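Long-range contacts in 3-oxo-tetronate kinase (Salmonella typhimurium, PDB 3DQQ), which probably catalyses the ATP-dependent phosphorylation of 3-oxo-tetronate to 3-oxo-tetronate 4-phosphate, as a member of the four-carbon acid sugar kinase family: residues 246-250 against 417-421; 342-347 against 367-372; 355-361 against 396-402; 383-389 against 411-415. All coordinates share one frame; numbering follows the deposited sequence.

In the fold
All four contacts lie in the C-terminal half of the chain. Contact 3, the pairing of parallel strands 356-360 and 398-402, is the hub: its centre lies about 11 Å from that of contact 2, 12 Å from that of contact 1 and 10 Å from that of contact 4, and its atoms touch all three. Contact 2 packs helices 336-351 and 362-371, which precede and follow strand 356-360. Contact 4 sets strand 387-392, the sheet neighbour of 398-402, against helix 411-417. Contact 1 closes the longest loop, enclosing the other three along the chain, whereas contacts 2 and 4 follow in series. Helices cover the strands at whose end G361 lies, a residue assigned by similarity to the ATP site.

Contact 1 of 4, residues 246-250 against 417-421; sequences GYPLS and REFQV
Y247 and P248 meet F419 in a loop-to-loop packing contact that sets the loop between helix 224-235 and strand 253-257 against the last residues of the chain, just beyond helix 411-417. Neither segment is regular in structure, and together they bury 260 Å². The Y247 ring reaches across because CG stands opposite the backbone N (chi1 -164°); its CE1 then lies in the plane of the F419 ring, at the edge, 4.0 Å from F419 CD1. The same ring sends its hydroxyl to the tail backbone, where Y247 OH is 2.9 Å from Q420 N. P248 adds the second apolar touch, with CG 4.1 Å from F419 CB, while its own CD rests over a face of the Y247 ring near the rim. Farther along, S250 OG gives a weak hydrogen bond to V421 O at 3.1 Å, on the exposed side of the contact. The tail is also tied to the helix it leaves: Q420 NE2 donates to R417 O at 2.6 Å, with the donor 37° out of the carbonyl plane. Beyond the segments, F419 makes an edge-to-face contact with W389, on which P248 also packs, and L249 N bonds S398 OG. F419 thus packs among Y247, P248 and W389, in a C-terminal tail laid on that loop beside strand 387-392, away from the predicted ATP site.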
loop_
_atom_site.group_PDB
_atom_site.type_symbol
_atom_site.label_atom_id
_atom_site.label_comp_id
_atom_site.label_asym_id
_atom_site.label_seq_id
_atom_site.Cartn_x
_atom_site.Cartn_y
_atom_site.Cartn_z
ATOM N N GLY A 246 32.323 5.069 -12.104
ATOM C CA GLY A 246 31.232 5.195 -11.122
ATOM C C GLY A 246 31.472 4.532 -9.767
ATOM O O GLY A 246 30.553 4.465 -8.955
ATOM N N TYR A 247 32.689 4.023 -9.527
ATOM C CA TYR A 247 33.115 3.671 -8.169
ATOM C C TYR A 247 32.999 4.893 -7.272
ATOM O O TYR A 247 33.365 5.975 -7.659
ATOM C CB TYR A 247 34.561 3.186 -8.125
ATOM C CG TYR A 247 34.864 2.482 -6.823
ATOM C CD1 TYR A 247 34.600 1.117 -6.675
ATOM C CD2 TYR A 247 35.339 3.181 -5.727
ATOM C CE1 TYR A 247 34.834 0.472 -5.515
ATOM C CE2 TYR A 247 35.582 2.540 -4.561
ATOM C CZ TYR A 247 35.329 1.176 -4.456
ATOM O OH TYR A 247 35.554 0.513 -3.267
ATOM N N PRO A 248 32.469 4.718 -6.073
ATOM C CA PRO A 248 32.164 5.877 -5.265
ATOM C C PRO A 248 33.371 6.626 -4.750
ATOM O O PRO A 248 34.387 6.018 -4.486
ATOM C CB PRO A 248 31.356 5.290 -4.099
ATOM C CG PRO A 248 31.670 3.880 -4.063
ATOM C CD PRO A 248 32.041 3.469 -5.432
ATOM N N LEU A 249 33.216 7.940 -4.608
ATOM C CA LEU A 249 34.261 8.865 -4.138
ATOM C C LEU A 249 34.548 8.754 -2.648
ATOM O O LEU A 249 33.777 8.190 -1.915
ATOM C CB LEU A 249 33.801 10.306 -4.380
ATOM C CG LEU A 249 33.451 10.737 -5.797
ATOM C CD1 LEU A 249 32.920 12.155 -5.790
ATOM C CD2 LEU A 249 34.689 10.649 -6.604
ATOM N N SER A 250 35.639 9.348 -2.203
ATOM C CA SER A 250 35.932 9.471 -0.779
ATOM C C SER A 250 35.141 10.564 -0.105
ATOM O O SER A 250 34.803 11.571 -0.714
ATOM C CB SER A 250 37.398 9.803 -0.554
ATOM O OG SER A 250 38.118 8.588 -0.423
ATOM N N ARG A 417 30.363 -0.825 3.333
ATOM C CA ARG A 417 31.413 -1.739 3.785
ATOM C C ARG A 417 32.078 -2.482 2.646
ATOM O O ARG A 417 33.267 -2.779 2.696
ATOM C CB ARG A 417 30.829 -2.779 4.739
ATOM C CG ARG A 417 30.493 -2.249 6.109
ATOM C CD ARG A 417 31.642 -2.367 7.085
ATOM N NE ARG A 417 31.250 -1.927 8.427
ATOM C CZ ARG A 417 30.431 -2.607 9.242
ATOM N NH1 ARG A 417 29.865 -3.773 8.888
ATOM N NH2 ARG A 417 30.161 -2.103 10.432
ATOM N N GLU A 418 31.303 -2.807 1.622
ATOM C CA GLU A 418 31.866 -3.446 0.443
ATOM C C GLU A 418 32.389 -2.462 -0.591
ATOM O O GLU A 418 32.671 -2.860 -1.698
ATOM C CB GLU A 418 30.849 -4.400 -0.162
ATOM C CG GLU A 418 30.640 -5.590 0.757
ATOM C CD GLU A 418 29.286 -6.281 0.565
ATOM O OE1 GLU A 418 28.807 -6.406 -0.614
ATOM O OE2 GLU A 418 28.706 -6.716 1.600
ATOM N N PHE A 419 32.538 -1.190 -0.244
ATOM C CA PHE A 419 33.066 -0.233 -1.186
ATOM C C PHE A 419 33.835 0.817 -0.455
ATOM O O PHE A 419 33.286 1.765 0.015
ATOM C CB PHE A 419 31.937 0.397 -1.975
ATOM C CG PHE A 419 31.118 -0.591 -2.706
ATOM C CD1 PHE A 419 31.437 -0.947 -4.002
ATOM C CD2 PHE A 419 30.056 -1.219 -2.085
ATOM C CE1 PHE A 419 30.689 -1.891 -4.684
ATOM C CE2 PHE A 419 29.310 -2.171 -2.758
ATOM C CZ PHE A 419 29.633 -2.501 -4.068
ATOM N N GLN A 420 35.132 0.676 -0.386
ATOM C CA GLN A 420 35.860 1.487 0.522
ATOM C C GLN A 420 36.398 2.779 -0.080
ATOM O O GLN A 420 35.843 3.844 0.156
ATOM C CB GLN A 420 36.976 0.649 1.126
ATOM C CG GLN A 420 36.473 -0.605 1.853
ATOM C CD GLN A 420 36.011 -0.325 3.279
ATOM O OE1 GLN A 420 36.654 0.421 4.034
ATOM N NE2 GLN A 420 34.901 -0.933 3.655
ATOM N N VAL A 421 37.475 2.702 -0.860
ATOM C CA VAL A 421 38.563 3.774 -0.736
ATOM C C VAL A 421 38.010 5.243 -0.644
ATOM O O VAL A 421 37.562 5.690 0.432
ATOM C CB VAL A 421 39.821 3.632 -1.775
ATOM C CG1 VAL A 421 41.110 4.351 -1.215
ATOM C CG2 VAL A 421 40.115 2.134 -2.158
#

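Contact 2 of 4, residues 342-347 against 367-372; sequences FSLLAA and VVTQSL
S371 and S343 make the polar link of this helix pair: S371 OG donates to S343 O at 2.6 Å, tilted 27° from the carbonyl plane. The hydroxyl reaches the neighbouring helix because OG lies anti to its own backbone N (chi1 176°). The accepting carbonyl also takes the weak helical bond from A347 N, 3.5 Å away, so S343 O is shared between its own helix and the next. Small side chains flank this bond. A346 CB meets V368 CG2 at 4.1 Å, and A347 CB lies 3.7 Å from S371 OG. At one end V367 CG2 touches F342 CB, again at 4.1 Å; at the other, L372 CD2 comes to 3.5 Å from A346 O. The alanines and serines are consistent with the close axis approach of 8.4 Å; the helices cross at -47°. Outward from this first shell, the F342 side chain is about 4 Å from that of T364, an ATP-site residue by similarity. Helix 336-351 has helix 288-304 on one flank, touched by L344 and L345, and helix 362-371 on another, with F342 and L345 reaching I313 of strand 312-314 and L372 reaching V397, just before strand 398-402.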
loop_
_atom_site.group_PDB
_atom_site.type_symbol
_atom_site.label_atom_id
_atom_site.label_comp_id
_atom_site.label_asym_id
_atom_site.label_seq_id
_atom_site.Cartn_x
_atom_site.Cartn_y
_atom_site.Cartn_z
ATOM N N PHE A 342 13.489 16.686 2.647
ATOM C CA PHE A 342 14.641 15.978 2.088
ATOM C C PHE A 342 15.355 16.787 1.007
ATOM O O PHE A 342 16.592 16.764 0.857
ATOM C CB PHE A 342 14.222 14.629 1.510
ATOM C CG PHE A 342 14.181 13.531 2.522
ATOM C CD1 PHE A 342 15.296 13.213 3.261
ATOM C CD2 PHE A 342 13.034 12.807 2.738
ATOM C CE1 PHE A 342 15.266 12.187 4.204
ATOM C CE2 PHE A 342 13.006 11.770 3.688
ATOM C CZ PHE A 342 14.132 11.473 4.415
ATOM N N SER A 343 14.560 17.513 0.248
ATOM C CA SER A 343 15.105 18.386 -0.765
ATOM C C SER A 343 16.088 19.405 -0.188
ATOM O O SER A 343 17.225 19.480 -0.640
ATOM C CB SER A 343 13.978 19.111 -1.457
ATOM O OG SER A 343 14.539 19.909 -2.433
ATOM N N LEU A 344 15.637 20.179 0.798
ATOM C CA LEU A 344 16.480 21.141 1.460
ATOM C C LEU A 344 17.671 20.500 2.196
ATOM O O LEU A 344 18.769 21.080 2.294
ATOM C CB LEU A 344 15.672 21.904 2.482
ATOM C CG LEU A 344 14.548 22.780 1.963
ATOM C CD1 LEU A 344 13.500 22.995 3.075
ATOM C CD2 LEU A 344 15.131 24.092 1.441
ATOM N N LEU A 345 17.438 19.314 2.733
ATOM C CA LEU A 345 18.404 18.655 3.588
ATOM C C LEU A 345 19.596 18.220 2.726
ATOM O O LEU A 345 20.771 18.424 3.102
ATOM C CB LEU A 345 17.738 17.468 4.283
ATOM C CG LEU A 345 18.592 16.587 5.168
ATOM C CD1 LEU A 345 19.439 17.418 6.090
ATOM C CD2 LEU A 345 17.703 15.635 5.950
ATOM N N ALA A 346 19.285 17.675 1.545
ATOM C CA ALA A 346 20.311 17.148 0.648
ATOM C C ALA A 346 21.222 18.258 0.214
ATOM O O ALA A 346 22.427 18.121 0.277
ATOM C CB ALA A 346 19.684 16.464 -0.570
ATOM N N ALA A 347 20.652 19.378 -0.211
ATOM C CA ALA A 347 21.505 20.516 -0.626
ATOM C C ALA A 347 22.467 20.890 0.503
ATOM O O ALA A 347 23.672 20.971 0.291
ATOM C CB ALA A 347 20.678 21.721 -1.065
ATOM N N VAL A 367 13.969 13.571 -5.646
ATOM C CA VAL A 367 14.088 14.890 -5.082
ATOM C C VAL A 367 15.525 15.178 -4.667
ATOM O O VAL A 367 15.960 16.328 -4.765
ATOM C CB VAL A 367 13.096 15.208 -3.900
ATOM C CG1 VAL A 367 11.746 14.548 -4.070
ATOM C CG2 VAL A 367 13.714 14.896 -2.573
ATOM N N VAL A 368 16.250 14.156 -4.223
ATOM C CA VAL A 368 17.641 14.343 -3.812
ATOM C C VAL A 368 18.517 14.678 -5.010
ATOM O O VAL A 368 19.388 15.548 -4.938
ATOM C CB VAL A 368 18.221 13.104 -3.103
ATOM C CG1 VAL A 368 19.730 13.153 -3.090
ATOM C CG2 VAL A 368 17.703 13.020 -1.688
ATOM N N THR A 369 18.277 13.981 -6.105
ATOM C CA THR A 369 19.010 14.203 -7.311
ATOM C C THR A 369 18.715 15.567 -7.852
ATOM O O THR A 369 19.607 16.278 -8.248
ATOM C CB THR A 369 18.655 13.142 -8.344
ATOM O OG1 THR A 369 19.488 12.014 -8.110
ATOM C CG2 THR A 369 18.957 13.608 -9.738
ATOM N N GLN A 370 17.451 15.937 -7.889
ATOM C CA GLN A 370 17.117 17.230 -8.427
ATOM C C GLN A 370 17.645 18.319 -7.519
ATOM O O GLN A 370 18.073 19.335 -7.997
ATOM C CB GLN A 370 15.626 17.394 -8.650
ATOM C CG GLN A 370 15.255 18.810 -9.208
ATOM C CD GLN A 370 13.675 19.079 -9.358
ATOM O OE1 GLN A 370 12.806 18.141 -9.251
ATOM N NE2 GLN A 370 13.319 20.391 -9.603
ATOM N N SER A 371 17.658 18.089 -6.212
ATOM C CA SER A 371 18.154 19.067 -5.276
ATOM C C SER A 371 19.635 19.332 -5.422
ATOM O O SER A 371 20.072 20.440 -5.279
ATOM C CB SER A 371 17.884 18.601 -3.864
ATOM O OG SER A 371 18.457 19.510 -2.947
ATOM N N LEU A 372 20.430 18.321 -5.681
ATOM C CA LEU A 372 21.846 18.544 -5.891
ATOM C C LEU A 372 22.112 19.000 -7.344
ATOM O O LEU A 372 23.247 19.273 -7.744
ATOM C CB LEU A 372 22.601 17.268 -5.572
ATOM C CG LEU A 372 22.369 16.728 -4.165
ATOM C CD1 LEU A 372 22.898 15.316 -4.029
ATOM C CD2 LEU A 372 23.000 17.652 -3.145
#

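Contact 3 of 4, residues 355-361 against 396-402; sequences TRFIVAG and PVSLALK
Backbone hydrogen bonds carry the pairing of T355-G361 with P396-K402, a parallel ladder with R356 level with S398, F357 with L399, and so on to A360 with K402. The strand axes approach to 4.7 Å and diverge by only 9°. T355 O accepts from S398 N at 2.9 Å, and F357 N donates to S398 O at 2.8 Å within the carbonyl plane. F357 O and V359 O continue the series by accepting from A400 N and K402 N, while V359 N donates to A400 O with an N-H...O angle of 173°. G361 N closes it on K402 O at 2.7 Å. Carbon-bound hydrogens reinforce these carbonyls: R356 CA lies 3.3 Å from S398 O.

Apolar contacts are made on the face bearing F357, V359, L399 and L401. L401 CD2 lies alongside V359, 3.9 Å from its CB, the two side chains pointing the same way. F357 CD2 meets V397 CG1 at 4.1 Å, and helix 362-371 covers V359 and L401. On the other face I358 is packed by helix 411-417.

Polar ends look outward from the pair. R356 NH2 bonds G251 O, S398 OG bonds N391 OD1, and K402 NZ bonds G404 O and T264 OG1.

G361 directly follows the strand, at the N-cap of helix 362-371, and its phi of 118° suits glycine. G361 and G404 are both ATP-site residues by similarity, consistent with the C-terminal ends of the two strands bordering the nucleotide site of the nucleotide-binding C-terminal domain.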
loop_
_atom_site.group_PDB
_atom_site.type_symbol
_atom_site.label_atom_id
_atom_site.label_comp_id
_atom_site.label_asym_id
_atom_site.label_seq_id
_atom_site.Cartn_x
_atom_site.Cartn_y
_atom_site.Cartn_z
ATOM N N THR A 355 29.448 13.595 0.727
ATOM C CA THR A 355 29.942 13.246 -0.585
ATOM C C THR A 355 29.236 11.997 -1.164
ATOM O O THR A 355 29.129 11.873 -2.362
ATOM C CB THR A 355 31.489 13.065 -0.511
ATOM O OG1 THR A 355 32.044 13.280 -1.793
ATOM C CG2 THR A 355 31.866 11.684 -0.106
ATOM N N ARG A 356 28.749 11.108 -0.299
ATOM C CA ARG A 356 28.050 9.901 -0.671
ATOM C C ARG A 356 26.642 9.868 -0.094
ATOM O O ARG A 356 26.474 9.948 1.099
ATOM C CB ARG A 356 28.806 8.713 -0.120
ATOM C CG ARG A 356 30.061 8.409 -0.898
ATOM C CD ARG A 356 30.711 7.115 -0.433
ATOM N NE ARG A 356 31.335 7.374 0.849
ATOM C CZ ARG A 356 31.534 6.480 1.809
ATOM N NH1 ARG A 356 31.192 5.203 1.676
ATOM N NH2 ARG A 356 32.120 6.878 2.913
ATOM N N PHE A 357 25.638 9.695 -0.944
ATOM C CA PHE A 357 24.255 9.721 -0.524
ATOM C C PHE A 357 23.589 8.387 -0.827
ATOM O O PHE A 357 23.417 8.019 -1.987
ATOM C CB PHE A 357 23.527 10.789 -1.291
ATOM C CG PHE A 357 23.888 12.174 -0.902
ATOM C CD1 PHE A 357 23.009 12.957 -0.179
ATOM C CD2 PHE A 357 25.105 12.719 -1.258
ATOM C CE1 PHE A 357 23.351 14.271 0.185
ATOM C CE2 PHE A 357 25.444 14.028 -0.893
ATOM C CZ PHE A 357 24.563 14.796 -0.178
ATOM N N ILE A 358 23.209 7.665 0.216
ATOM C CA ILE A 358 22.525 6.408 0.072
ATOM C C ILE A 358 21.041 6.726 0.274
ATOM O O ILE A 358 20.642 7.133 1.340
ATOM C CB ILE A 358 23.068 5.389 1.106
ATOM C CG1 ILE A 358 24.585 5.239 0.930
ATOM C CG2 ILE A 358 22.348 4.030 0.990
ATOM C CD1 ILE A 358 25.306 4.515 2.076
ATOM N N VAL A 359 20.232 6.584 -0.764
ATOM C CA VAL A 359 18.864 7.070 -0.698
ATOM C C VAL A 359 17.890 5.915 -0.956
ATOM O O VAL A 359 18.067 5.145 -1.905
ATOM C CB VAL A 359 18.642 8.195 -1.721
ATOM C CG1 VAL A 359 17.227 8.743 -1.630
ATOM C CG2 VAL A 359 19.687 9.288 -1.525
ATOM N N ALA A 360 16.887 5.777 -0.087
ATOM C CA ALA A 360 15.838 4.765 -0.230
ATOM C C ALA A 360 14.525 5.458 -0.609
ATOM O O ALA A 360 14.090 6.402 0.061
ATOM C CB ALA A 360 15.664 3.997 1.046
ATOM N N GLY A 361 13.915 4.997 -1.707
ATOM C CA GLY A 361 12.658 5.538 -2.214
ATOM C C GLY A 361 12.863 6.129 -3.604
ATOM O O GLY A 361 13.862 6.815 -3.845
ATOM N N PRO A 396 30.900 16.704 -7.458
ATOM C CA PRO A 396 31.684 15.599 -6.889
ATOM C C PRO A 396 30.861 14.865 -5.821
ATOM O O PRO A 396 31.106 15.013 -4.625
ATOM C CB PRO A 396 32.870 16.320 -6.275
ATOM C CG PRO A 396 32.274 17.663 -5.829
ATOM C CD PRO A 396 31.172 17.993 -6.796
ATOM N N VAL A 397 29.887 14.082 -6.275
ATOM C CA VAL A 397 28.912 13.462 -5.427
ATOM C C VAL A 397 28.674 12.057 -5.934
ATOM O O VAL A 397 28.684 11.837 -7.117
ATOM C CB VAL A 397 27.634 14.300 -5.504
ATOM C CG1 VAL A 397 26.409 13.519 -5.038
ATOM C CG2 VAL A 397 27.818 15.589 -4.704
ATOM N N SER A 398 28.462 11.111 -5.027
ATOM C CA SER A 398 28.206 9.727 -5.366
ATOM C C SER A 398 26.874 9.356 -4.765
ATOM O O SER A 398 26.581 9.747 -3.632
ATOM C CB SER A 398 29.264 8.810 -4.769
ATOM O OG SER A 398 30.548 9.052 -5.309
ATOM N N LEU A 399 26.077 8.590 -5.506
ATOM C CA LEU A 399 24.706 8.290 -5.120
ATOM C C LEU A 399 24.491 6.788 -5.189
ATOM O O LEU A 399 25.026 6.135 -6.080
ATOM C CB LEU A 399 23.769 8.957 -6.117
ATOM C CG LEU A 399 23.308 10.410 -5.966
ATOM C CD1 LEU A 399 24.370 11.294 -5.474
ATOM C CD2 LEU A 399 22.827 10.923 -7.294
ATOM N N ALA A 400 23.739 6.226 -4.260
ATOM C CA ALA A 400 23.237 4.871 -4.424
ATOM C C ALA A 400 21.743 4.958 -4.207
ATOM O O ALA A 400 21.304 5.108 -3.084
ATOM C CB ALA A 400 23.867 3.956 -3.444
ATOM N N LEU A 401 20.980 4.931 -5.289
ATOM C CA LEU A 401 19.546 5.178 -5.269
ATOM C C LEU A 401 18.762 3.889 -5.361
ATOM O O LEU A 401 18.819 3.210 -6.333
ATOM C CB LEU A 401 19.137 6.087 -6.426
ATOM C CG LEU A 401 20.025 7.320 -6.618
ATOM C CD1 LEU A 401 19.509 8.124 -7.785
ATOM C CD2 LEU A 401 20.115 8.164 -5.366
ATOM N N LYS A 402 17.965 3.621 -4.348
ATOM C CA LYS A 402 17.261 2.389 -4.155
ATOM C C LYS A 402 15.772 2.684 -4.176
ATOM O O LYS A 402 15.266 3.600 -3.515
ATOM C CB LYS A 402 17.678 1.865 -2.785
ATOM C CG LYS A 402 17.116 0.550 -2.317
ATOM C CD LYS A 402 15.757 0.711 -1.673
ATOM C CE LYS A 402 15.659 -0.101 -0.424
ATOM N NZ LYS A 402 14.245 -0.409 -0.119
#

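Contact 4 of 4, residues 383-389 against 411-415; sequences ISPGVPW and FFIRA
I383 and V387 pack on F411 in the dense part of this contact, where a turn between two strands rests on helix 411-417. The F411 ring is brought over by a first torsion that sets CG opposite the backbone N (chi1 178°). I383 CG2 meets its CE1 at 3.6 Å, the two side chains crossing at about a right angle, and V387 CG1 lies 3.5 Å from F411 CZ. I383 CG2 also reaches the next helical turn, 4.2 Å from A415 CB, while I383 CD1 lies over a face of the W389 indole, toward its rim. W389 NE1 completes the buried side by donating to A415 O at 3.0 Å; this oxygen sits in the indole plane, and the donor lies on a lone pair of the carbonyl. I383 and V387 are brought together around a type II beta turn running from S384 to V387, with I383 and S384 both facing V387 as a classic beta bulge. I383 N bonds V387 O at 2.9 Å; the matching bond from S384 N is weak. Toward solvent the contact is thinner and polar. There R414, bent at chi3 (-45°), donates from NH2 to I383 O, 38° out of the carbonyl plane, and NH1 adds a weak bond to the same oxygen. S384 OG lies at the guanidinium edge, 2.8 Å from R414 NH2. Salt bridges from R414 to D408 and E418 hold the guanidinium from other directions.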
loop_
_atom_site.group_PDB
_atom_site.type_symbol
_atom_site.label_atom_id
_atom_site.label_comp_id
_atom_site.label_asym_id
_atom_site.label_seq_id
_atom_site.Cartn_x
_atom_site.Cartn_y
_atom_site.Cartn_z
ATOM N N ILE A 383 25.480 -2.783 -5.791
ATOM C CA ILE A 383 25.413 -3.080 -4.397
ATOM C C ILE A 383 24.456 -4.251 -4.318
ATOM O O ILE A 383 24.686 -5.190 -3.604
ATOM C CB ILE A 383 24.944 -1.846 -3.593
ATOM C CG1 ILE A 383 25.877 -0.649 -3.872
ATOM C CG2 ILE A 383 24.905 -2.173 -2.125
ATOM C CD1 ILE A 383 25.266 0.702 -3.677
ATOM N N SER A 384 23.379 -4.196 -5.077
ATOM C CA SER A 384 22.396 -5.260 -5.141
ATOM C C SER A 384 21.895 -5.165 -6.543
ATOM O O SER A 384 22.138 -4.184 -7.215
ATOM C CB SER A 384 21.220 -5.001 -4.191
ATOM O OG SER A 384 21.536 -5.286 -2.829
ATOM N N PRO A 385 21.184 -6.174 -7.006
ATOM C CA PRO A 385 20.704 -6.069 -8.376
ATOM C C PRO A 385 19.832 -4.857 -8.559
ATOM O O PRO A 385 18.941 -4.621 -7.753
ATOM C CB PRO A 385 19.882 -7.344 -8.550
ATOM C CG PRO A 385 20.515 -8.306 -7.574
ATOM C CD PRO A 385 20.816 -7.454 -6.385
ATOM N N GLY A 386 20.118 -4.093 -9.615
ATOM C CA GLY A 386 19.327 -2.922 -10.005
ATOM C C GLY A 386 19.808 -1.653 -9.325
ATOM O O GLY A 386 19.342 -0.566 -9.662
ATOM N N VAL A 387 20.745 -1.782 -8.385
ATOM C CA VAL A 387 21.134 -0.689 -7.540
ATOM C C VAL A 387 22.627 -0.549 -7.457
ATOM O O VAL A 387 23.237 -1.027 -6.499
ATOM C CB VAL A 387 20.580 -0.885 -6.148
ATOM C CG1 VAL A 387 20.809 0.387 -5.304
ATOM C CG2 VAL A 387 19.110 -1.246 -6.270
ATOM N N PRO A 388 23.218 0.136 -8.440
ATOM C CA PRO A 388 24.625 0.455 -8.472
ATOM C C PRO A 388 24.995 1.773 -7.798
ATOM O O PRO A 388 24.167 2.668 -7.681
ATOM C CB PRO A 388 24.875 0.642 -9.946
ATOM C CG PRO A 388 23.644 1.298 -10.408
ATOM C CD PRO A 388 22.529 0.667 -9.621
ATOM N N TRP A 389 26.248 1.899 -7.398
ATOM C CA TRP A 389 26.821 3.194 -7.092
ATOM C C TRP A 389 26.944 3.962 -8.387
ATOM O O TRP A 389 27.285 3.401 -9.394
ATOM C CB TRP A 389 28.227 3.051 -6.478
ATOM C CG TRP A 389 28.221 2.914 -4.979
ATOM C CD1 TRP A 389 28.532 1.797 -4.244
ATOM C CD2 TRP A 389 27.888 3.928 -4.040
ATOM N NE1 TRP A 389 28.419 2.060 -2.910
ATOM C CE2 TRP A 389 28.025 3.364 -2.754
ATOM C CE3 TRP A 389 27.503 5.268 -4.157
ATOM C CZ2 TRP A 389 27.764 4.086 -1.602
ATOM C CZ3 TRP A 389 27.274 5.990 -3.018
ATOM C CH2 TRP A 389 27.396 5.395 -1.754
ATOM N N PHE A 411 21.420 -3.745 3.184
ATOM C CA PHE A 411 21.791 -2.851 2.094
ATOM C C PHE A 411 22.598 -1.625 2.508
ATOM O O PHE A 411 23.664 -1.356 1.939
ATOM C CB PHE A 411 20.545 -2.380 1.385
ATOM C CG PHE A 411 20.809 -1.402 0.263
ATOM C CD1 PHE A 411 21.297 -1.833 -0.950
ATOM C CD2 PHE A 411 20.513 -0.060 0.409
ATOM C CE1 PHE A 411 21.514 -0.945 -1.972
ATOM C CE2 PHE A 411 20.732 0.813 -0.601
ATOM C CZ PHE A 411 21.249 0.371 -1.793
ATOM N N PHE A 412 22.100 -0.893 3.500
ATOM C CA PHE A 412 22.726 0.357 3.900
ATOM C C PHE A 412 24.115 0.140 4.483
ATOM O O PHE A 412 24.961 1.060 4.436
ATOM C CB PHE A 412 21.888 1.099 4.949
ATOM C CG PHE A 412 20.540 1.538 4.486
ATOM C CD1 PHE A 412 20.342 2.056 3.239
ATOM C CD2 PHE A 412 19.474 1.487 5.336
ATOM C CE1 PHE A 412 19.093 2.470 2.829
ATOM C CE2 PHE A 412 18.199 1.920 4.919
ATOM C CZ PHE A 412 18.025 2.409 3.671
ATOM N N ILE A 413 24.349 -1.038 5.071
ATOM C CA ILE A 413 25.709 -1.378 5.488
ATOM C C ILE A 413 26.552 -1.777 4.274
ATOM O O ILE A 413 27.653 -1.267 4.099
ATOM C CB ILE A 413 25.772 -2.500 6.534
ATOM C CG1 ILE A 413 25.194 -2.033 7.849
ATOM C CG2 ILE A 413 27.187 -2.862 6.822
ATOM C CD1 ILE A 413 25.501 -2.950 8.983
ATOM N N ARG A 414 26.036 -2.663 3.425
ATOM C CA ARG A 414 26.858 -3.188 2.339
ATOM C C ARG A 414 27.300 -2.072 1.445
ATOM O O ARG A 414 28.469 -2.017 1.091
ATOM C CB ARG A 414 26.145 -4.289 1.554
ATOM C CG ARG A 414 25.835 -5.496 2.496
ATOM C CD ARG A 414 25.465 -6.817 1.788
ATOM N NE ARG A 414 24.506 -6.580 0.706
ATOM C CZ ARG A 414 24.831 -6.404 -0.576
ATOM N NH1 ARG A 414 26.099 -6.443 -0.994
ATOM N NH2 ARG A 414 23.856 -6.194 -1.452
ATOM N N ALA A 415 26.378 -1.157 1.146
ATOM C CA ALA A 415 26.667 0.030 0.355
ATOM C C ALA A 415 27.968 0.708 0.771
ATOM O O ALA A 415 28.653 1.302 -0.039
ATOM C CB ALA A 415 25.522 1.004 0.490
#